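Local coordinates for protein carbohydrate binding module E1 (PDB 5KLE) that binds beta-glucan chains such as cellopentaose, acting as a carbohydrate-binding module probably directed at cellulose, at residues Asn66-Val71 and Asn91-Asn96; Leu40-Trp45 and Ser50-Thr55. All blocks are in the same frame, centred on the assembly; numbering follows the deposited sequence. Where two conformers were deposited one is given.

Contact 1: residues Asn66-Val71 and Asn91-Asn96. With BGC (beta-D-glucopyranose), chain B; BGC (beta-D-glucopyranose), chain C.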
loop_
_atom_site.group_PDB
_atom_site.type_symbol
_atom_site.label_atom_id
_atom_site.label_comp_id
_atom_site.label_asym_id
_atom_site.label_seq_id
_atom_site.Cartn_x
_atom_site.Cartn_y
_atom_site.Cartn_z
ATOM N N ASN A 66 1.606 -4.389 -13.280
ATOM C CA ASN A 66 2.066 -5.585 -13.997
ATOM C C ASN A 66 3.204 -6.286 -13.253
ATOM O O ASN A 66 4.055 -6.932 -13.887
ATOM C CB ASN A 66 2.501 -5.237 -15.429
ATOM C CG ASN A 66 1.384 -4.560 -16.232
ATOM O OD1 ASN A 66 1.481 -3.379 -16.588
ATOM N ND2 ASN A 66 0.312 -5.293 -16.474
ATOM N N GLY A 67 3.247 -6.183 -11.925
ATOM C CA GLY A 67 4.290 -6.863 -11.171
ATOM C C GLY A 67 4.481 -6.219 -9.799
ATOM O O GLY A 67 3.588 -5.536 -9.300
ATOM N N TRP A 68 5.672 -6.410 -9.234
ATOM C CA TRP A 68 5.975 -5.969 -7.873
ATOM C C TRP A 68 6.816 -4.701 -7.863
ATOM O O TRP A 68 7.765 -4.553 -8.647
ATOM C CB TRP A 68 6.839 -7.028 -7.182
ATOM C CG TRP A 68 6.150 -8.337 -6.863
ATOM C CD1 TRP A 68 6.241 -9.504 -7.574
ATOM C CD2 TRP A 68 5.313 -8.613 -5.735
ATOM N NE1 TRP A 68 5.505 -10.490 -6.957
ATOM C CE2 TRP A 68 4.929 -9.972 -5.824
ATOM C CE3 TRP A 68 4.863 -7.848 -4.659
ATOM C CZ2 TRP A 68 4.106 -10.584 -4.871
ATOM C CZ3 TRP A 68 4.040 -8.458 -3.689
ATOM C CH2 TRP A 68 3.673 -9.813 -3.810
ATOM N N THR A 69 6.523 -3.832 -6.901
ATOM C CA THR A 69 7.384 -2.710 -6.542
ATOM C C THR A 69 8.052 -3.039 -5.218
ATOM O O THR A 69 7.365 -3.296 -4.222
ATOM C CB THR A 69 6.535 -1.449 -6.388
ATOM O OG1 THR A 69 5.913 -1.152 -7.643
ATOM C CG2 THR A 69 7.423 -0.285 -5.994
ATOM N N THR A 70 9.384 -2.995 -5.192
ATOM C CA THR A 70 10.135 -3.131 -3.948
ATOM C C THR A 70 10.245 -1.760 -3.284
ATOM O O THR A 70 10.571 -0.767 -3.956
ATOM C CB THR A 70 11.523 -3.705 -4.247
ATOM O OG1 THR A 70 11.361 -4.998 -4.826
ATOM C CG2 THR A 70 12.357 -3.817 -2.996
ATOM N N VAL A 71 9.931 -1.685 -1.984
ATOM C CA VAL A 71 9.990 -0.415 -1.250
ATOM C C VAL A 71 11.091 -0.521 -0.194
ATOM O O VAL A 71 10.868 -1.026 0.920
ATOM C CB VAL A 71 8.639 -0.068 -0.612
ATOM C CG1 VAL A 71 8.713 1.302 0.088
ATOM C CG2 VAL A 71 7.519 -0.070 -1.665
ATOM N N ASN A 91 -6.829 -5.082 -7.947
ATOM C CA ASN A 91 -6.461 -6.061 -6.915
ATOM C C ASN A 91 -4.969 -5.933 -6.617
ATOM O O ASN A 91 -4.136 -6.020 -7.528
ATOM C CB ASN A 91 -6.755 -7.492 -7.364
ATOM C CG ASN A 91 -8.226 -7.791 -7.426
ATOM O OD1 ASN A 91 -9.037 -7.200 -6.696
ATOM N ND2 ASN A 91 -8.582 -8.773 -8.248
ATOM N N VAL A 92 -4.633 -5.779 -5.335
ATOM C CA VAL A 92 -3.255 -5.534 -4.918
ATOM C C VAL A 92 -2.929 -6.469 -3.768
ATOM O O VAL A 92 -3.824 -6.882 -3.024
ATOM C CB VAL A 92 -3.066 -4.054 -4.512
ATOM C CG1 VAL A 92 -3.807 -3.756 -3.217
ATOM C CG2 VAL A 92 -1.581 -3.709 -4.396
ATOM N N LYS A 93 -1.637 -6.828 -3.624
ATOM C CA LYS A 93 -1.183 -7.497 -2.399
ATOM C C LYS A 93 0.087 -6.865 -1.862
ATOM O O LYS A 93 0.891 -6.316 -2.614
ATOM C CB LYS A 93 -1.019 -9.011 -2.524
ATOM C CG LYS A 93 -0.168 -9.458 -3.689
ATOM C CD LYS A 93 -0.174 -10.986 -3.676
ATOM C CE LYS A 93 0.390 -11.593 -4.908
ATOM N NZ LYS A 93 0.313 -13.106 -4.802
ATOM N N PHE A 94 0.212 -6.903 -0.534
ATOM C CA PHE A 94 1.414 -6.475 0.169
ATOM C C PHE A 94 2.116 -7.714 0.719
ATOM O O PHE A 94 1.460 -8.659 1.167
ATOM C CB PHE A 94 1.078 -5.547 1.349
ATOM C CG PHE A 94 0.390 -4.249 0.961
ATOM C CD1 PHE A 94 0.322 -3.807 -0.364
ATOM C CD2 PHE A 94 -0.196 -3.472 1.947
ATOM C CE1 PHE A 94 -0.339 -2.590 -0.702
ATOM C CE2 PHE A 94 -0.835 -2.261 1.631
ATOM C CZ PHE A 94 -0.907 -1.820 0.299
ATOM N N ASP A 95 3.459 -7.712 0.684
ATOM C CA ASP A 95 4.261 -8.844 1.142
ATOM C C ASP A 95 5.593 -8.293 1.649
ATOM O O ASP A 95 5.836 -7.077 1.623
ATOM C CB ASP A 95 4.429 -9.879 0.001
ATOM C CG ASP A 95 4.555 -11.340 0.493
ATOM O OD1 ASP A 95 5.117 -11.605 1.574
ATOM O OD2 ASP A 95 4.109 -12.257 -0.250
ATOM N N ASN A 96 6.468 -9.188 2.106
ATOM C CA ASN A 96 7.771 -8.768 2.596
ATOM C C ASN A 96 8.676 -9.978 2.558
ATOM O O ASN A 96 8.239 -11.096 2.872
ATOM C CB ASN A 96 7.718 -8.158 4.022
ATOM C CG ASN A 96 7.089 -9.090 5.048
ATOM O OD1 ASN A 96 5.872 -9.156 5.140
ATOM N ND2 ASN A 96 7.906 -9.793 5.827
HETATM C C2 BGC B . 2.826 -13.405 -7.634
HETATM C C3 BGC B . 1.593 -13.867 -8.354
HETATM C C4 BGC B . 1.631 -13.397 -9.806
HETATM C C5 BGC B . 2.873 -13.851 -10.451
HETATM C C6 BGC B . 3.089 -13.205 -11.796
HETATM C C1 BGC B . 4.066 -13.869 -8.395
HETATM O O2 BGC B . 2.814 -13.908 -6.308
HETATM O O3 BGC B . 0.463 -13.344 -7.679
HETATM O O4 BGC B . 0.627 -13.956 -10.508
HETATM O O5 BGC B . 4.003 -13.485 -9.708
HETATM O O6 BGC B . 4.413 -13.390 -12.163
HETATM C C2 BGC C . 8.719 -13.972 -6.933
HETATM C C3 BGC C . 7.513 -13.360 -7.679
HETATM C C4 BGC C . 6.195 -13.973 -7.220
HETATM C C5 BGC C . 6.149 -14.000 -5.710
HETATM C C6 BGC C . 5.031 -14.815 -5.052
HETATM C C1 BGC C . 8.482 -13.940 -5.451
HETATM O O2 BGC C . 9.865 -13.204 -7.138
HETATM O O3 BGC C . 7.683 -13.561 -9.061
HETATM O O4 BGC C . 5.143 -13.222 -7.781
HETATM O O5 BGC C . 7.303 -14.560 -5.183
HETATM O O6 BGC C . 5.129 -14.859 -3.693
#
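Lys93 approaches the far end of the Trp68 indole at a slant, its CE 3.9 Å from Trp68 CZ2. With CG set between backbone N and carbonyl carbon (chi1 52°) and the rest of the chain extended, the aliphatic part passes the ring and carries the ammonium out to the sugar. There Lys93 NZ donates to O3 of the chain B glucose at 2.9 Å and to O2 of the same ring at 3.0 Å, so a lysine offers both apolar length and a charged donor. Two residues on, Asp95 CB makes the closest approach to the indole, 3.9 Å from Trp68 CH2, and the carboxylate plane is inclined 61° to the ring. Asp95 OD1 takes the amide of Asn96 at its anti side (Asn96 N to Asp95 OD1 2.8 Å) and also forms a salt bridge with Lys19. Held in this way, Trp68 NE1 points almost straight at O4 of the chain C glucose, the bridging oxygen between the two sugars, 2.9 Å away at 176°. Replacing this indole with an alanine is likely to leave the glycosidic oxygen without its N-H and the Lys93 methylenes without their flat neighbour. Trp45 and Trp97 meet the indole edge-to-face. Trp68 thus meets the sugar by its N-H edge and not by stacking, within a glycan-binding site on the face of a beta-sandwich module.

Contact 2: residues Leu40-Trp45 and Ser50-Thr55. With BGC (beta-D-glucopyranose), chain B; BGC (beta-D-glucopyranose), chain D.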
loop_
_atom_site.group_PDB
_atom_site.type_symbol
_atom_site.label_atom_id
_atom_site.label_comp_id
_atom_site.label_asym_id
_atom_site.label_seq_id
_atom_site.Cartn_x
_atom_site.Cartn_y
_atom_site.Cartn_z
ATOM N N LEU A 40 9.609 -4.497 2.226
ATOM C CA LEU A 40 8.215 -4.417 1.761
ATOM C C LEU A 40 8.125 -4.545 0.237
ATOM O O LEU A 40 8.958 -4.005 -0.498
ATOM C CB LEU A 40 7.609 -3.072 2.193
ATOM C CG LEU A 40 6.189 -2.768 1.718
ATOM C CD1 LEU A 40 5.216 -3.656 2.514
ATOM C CD2 LEU A 40 5.828 -1.283 1.929
ATOM N N GLN A 41 7.094 -5.249 -0.236
ATOM C CA GLN A 41 6.800 -5.433 -1.659
ATOM C C GLN A 41 5.307 -5.149 -1.874
ATOM O O GLN A 41 4.468 -5.586 -1.069
ATOM C CB GLN A 41 7.087 -6.901 -2.059
ATOM C CG GLN A 41 8.385 -7.482 -1.495
ATOM C CD GLN A 41 9.654 -6.973 -2.168
ATOM O OE1 GLN A 41 9.633 -6.593 -3.353
ATOM N NE2 GLN A 41 10.772 -7.031 -1.450
ATOM N N ILE A 42 4.972 -4.401 -2.944
ATOM C CA ILE A 42 3.586 -4.076 -3.331
ATOM C C ILE A 42 3.393 -4.599 -4.748
ATOM O O ILE A 42 4.161 -4.221 -5.645
ATOM C CB ILE A 42 3.285 -2.570 -3.271
ATOM C CG1 ILE A 42 3.525 -2.050 -1.849
ATOM C CG2 ILE A 42 1.848 -2.327 -3.801
ATOM C CD1 ILE A 42 3.423 -0.521 -1.729
ATOM N N GLY A 43 2.400 -5.474 -4.948
ATOM C CA GLY A 43 2.202 -6.131 -6.244
ATOM C C GLY A 43 0.784 -6.074 -6.774
ATOM O O GLY A 43 -0.183 -6.244 -6.025
ATOM N N SER A 44 0.657 -5.868 -8.098
ATOM C CA SER A 44 -0.655 -5.940 -8.728
ATOM C C SER A 44 -0.479 -6.355 -10.175
ATOM O O SER A 44 0.522 -6.003 -10.812
ATOM C CB SER A 44 -1.367 -4.585 -8.679
ATOM O OG SER A 44 -2.658 -4.655 -9.284
ATOM N N TRP A 45 -1.497 -7.039 -10.705
ATOM C CA TRP A 45 -1.482 -7.577 -12.066
ATOM C C TRP A 45 -2.722 -7.128 -12.843
ATOM O O TRP A 45 -2.992 -7.641 -13.953
ATOM C CB TRP A 45 -1.275 -9.108 -12.086
ATOM C CG TRP A 45 0.109 -9.400 -11.615
ATOM C CD1 TRP A 45 1.197 -9.615 -12.396
ATOM C CD2 TRP A 45 0.564 -9.456 -10.252
ATOM N NE1 TRP A 45 2.316 -9.788 -11.608
ATOM C CE2 TRP A 45 1.952 -9.685 -10.287
ATOM C CE3 TRP A 45 -0.066 -9.314 -9.012
ATOM C CZ2 TRP A 45 2.723 -9.796 -9.121
ATOM C CZ3 TRP A 45 0.705 -9.415 -7.848
ATOM C CH2 TRP A 45 2.083 -9.625 -7.917
ATOM N N SER A 50 -0.854 2.670 -10.081
ATOM C CA SER A 50 -1.192 3.189 -8.757
ATOM C C SER A 50 0.009 3.855 -8.089
ATOM O O SER A 50 1.160 3.641 -8.476
ATOM C CB SER A 50 -1.761 2.061 -7.858
ATOM O OG SER A 50 -0.820 1.009 -7.695
ATOM N N SER A 51 -0.262 4.685 -7.075
ATOM C CA SER A 51 0.810 5.301 -6.293
ATOM C C SER A 51 0.415 5.374 -4.822
ATOM O O SER A 51 -0.771 5.398 -4.490
ATOM C CB SER A 51 1.211 6.672 -6.825
ATOM O OG SER A 51 0.210 7.640 -6.588
ATOM N N TYR A 52 1.434 5.438 -3.948
ATOM C CA TYR A 52 1.263 5.287 -2.506
ATOM C C TYR A 52 2.204 6.189 -1.719
ATOM O O TYR A 52 3.323 6.498 -2.156
ATOM C CB TYR A 52 1.643 3.845 -2.054
ATOM C CG TYR A 52 0.982 2.754 -2.882
ATOM C CD1 TYR A 52 -0.191 2.113 -2.436
ATOM C CD2 TYR A 52 1.479 2.414 -4.159
ATOM C CE1 TYR A 52 -0.822 1.146 -3.215
ATOM C CE2 TYR A 52 0.821 1.449 -4.965
ATOM C CZ TYR A 52 -0.307 0.797 -4.452
ATOM O OH TYR A 52 -0.978 -0.147 -5.235
ATOM N N ASN A 53 1.756 6.573 -0.533
ATOM C CA ASN A 53 2.597 7.212 0.487
ATOM C C ASN A 53 2.487 6.411 1.778
ATOM O O ASN A 53 1.371 6.107 2.221
ATOM C CB ASN A 53 2.126 8.636 0.830
ATOM C CG ASN A 53 2.334 9.635 -0.296
ATOM O OD1 ASN A 53 3.179 9.444 -1.163
ATOM N ND2 ASN A 53 1.581 10.752 -0.254
ATOM N N ILE A 54 3.629 6.115 2.413
ATOM C CA ILE A 54 3.640 5.428 3.708
ATOM C C ILE A 54 3.769 6.476 4.802
ATOM O O ILE A 54 4.670 7.333 4.744
ATOM C CB ILE A 54 4.806 4.426 3.793
ATOM C CG1 ILE A 54 4.613 3.333 2.752
ATOM C CG2 ILE A 54 4.928 3.857 5.213
ATOM C CD1 ILE A 54 5.725 2.287 2.700
ATOM N N THR A 55 2.883 6.430 5.802
ATOM C CA THR A 55 2.923 7.458 6.852
ATOM C C THR A 55 4.257 7.404 7.585
ATOM O O THR A 55 4.704 6.340 8.019
ATOM C CB THR A 55 1.761 7.263 7.813
ATOM O OG1 THR A 55 0.562 7.306 7.022
ATOM C CG2 THR A 55 1.713 8.406 8.876
HETATM C C2 BGC B . 2.826 -13.405 -7.634
HETATM C C3 BGC B . 1.593 -13.867 -8.354
HETATM C C4 BGC B . 1.631 -13.397 -9.806
HETATM C C5 BGC B . 2.873 -13.851 -10.451
HETATM C C6 BGC B . 3.089 -13.205 -11.796
HETATM C C1 BGC B . 4.066 -13.869 -8.395
HETATM O O2 BGC B . 2.814 -13.908 -6.308
HETATM O O3 BGC B . 0.463 -13.344 -7.679
HETATM O O4 BGC B . 0.627 -13.956 -10.508
HETATM O O5 BGC B . 4.003 -13.485 -9.708
HETATM O O6 BGC B . 4.413 -13.390 -12.163
HETATM C C2 BGC D . -0.757 -13.662 -12.331
HETATM C C3 BGC D . -2.045 -12.894 -12.757
HETATM C C4 BGC D . -3.017 -12.871 -11.650
HETATM C C5 BGC D . -2.403 -12.417 -10.310
HETATM C C6 BGC D . -3.489 -12.546 -9.281
HETATM C C1 BGC D . -0.287 -13.112 -11.009
HETATM O O2 BGC D . 0.343 -13.648 -13.185
HETATM O O3 BGC D . -2.736 -13.678 -13.683
HETATM O O4 BGC D . -4.174 -12.121 -11.938
HETATM O O5 BGC D . -1.300 -13.249 -10.074
HETATM O O6 BGC D . -2.888 -12.643 -7.984
#
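The core between the two facing sheets of a beta sandwich is bridged here, where Leu40 and Ile42 of strand 40-44 meet Ile54 and Tyr52 of strand 50-54. Leu40 and Ile54 reach toward each other tip to tip, Leu40 CD2 lying 3.7 Å from Ile54 CD1; branched aliphatic residues suit this place, filling the space between sheets with methyl groups. Val71 packs against both of them. Ile42 and Tyr52 instead slide past one another in opposite directions. Ile42 CG2, placed anti to the backbone N by a chi1 of -59°, sits 3.9 Å from Tyr52 CZ, and the CD1 of the same isoleucine lies above the phenol, 4.2 Å from its plane and displaced toward the rim. A tyrosine fits because its ring gives an apolar surface while its buried hydroxyl finds a partner on its own strand: Tyr52 OH donates to Ser50 OG at 2.7 Å. Phe90 covers both Ser50 and Tyr52.

On the outer side of the same sheet, Trp45 spreads its indole beneath the glucan. C1 of the chain D glucose and C4 of the chain B glucose each ride 3.7 Å above one face of the Trp45 ring, so the tryptophan spans the glycosidic link joining them. Gly43 makes this possible, since a side-chain carbon there would run into Trp45 CH2. A hydrophobic sandwich core backing a flat aromatic platform that carries sugar rings on its face is the classic architecture of beta-sandwich carbohydrate-binding modules.

Contacts 1 and 2 have centres about 6 Å apart, and strand 40-44, one half of contact 2, runs between the two strands of contact 1, 67-71 and 90-96, in the four-stranded sheet. Contact 1 spans its sugar-binding side, while contact 2 fills the interior beneath. Thr69 N to Ile42 O at 2.7 Å joins 67-71 to the middle strand, and Asn91 O to Ser44 OG, also 2.7 Å, ties in 90-96. Trp68 CE3 packs 3.4 Å from the backbone Gly43 N. The chain B glucose is common to the two: Lys93 grips its hydroxyls and Trp45 supports its ring, with Glu22 and Trp97 completing the glycan pocket.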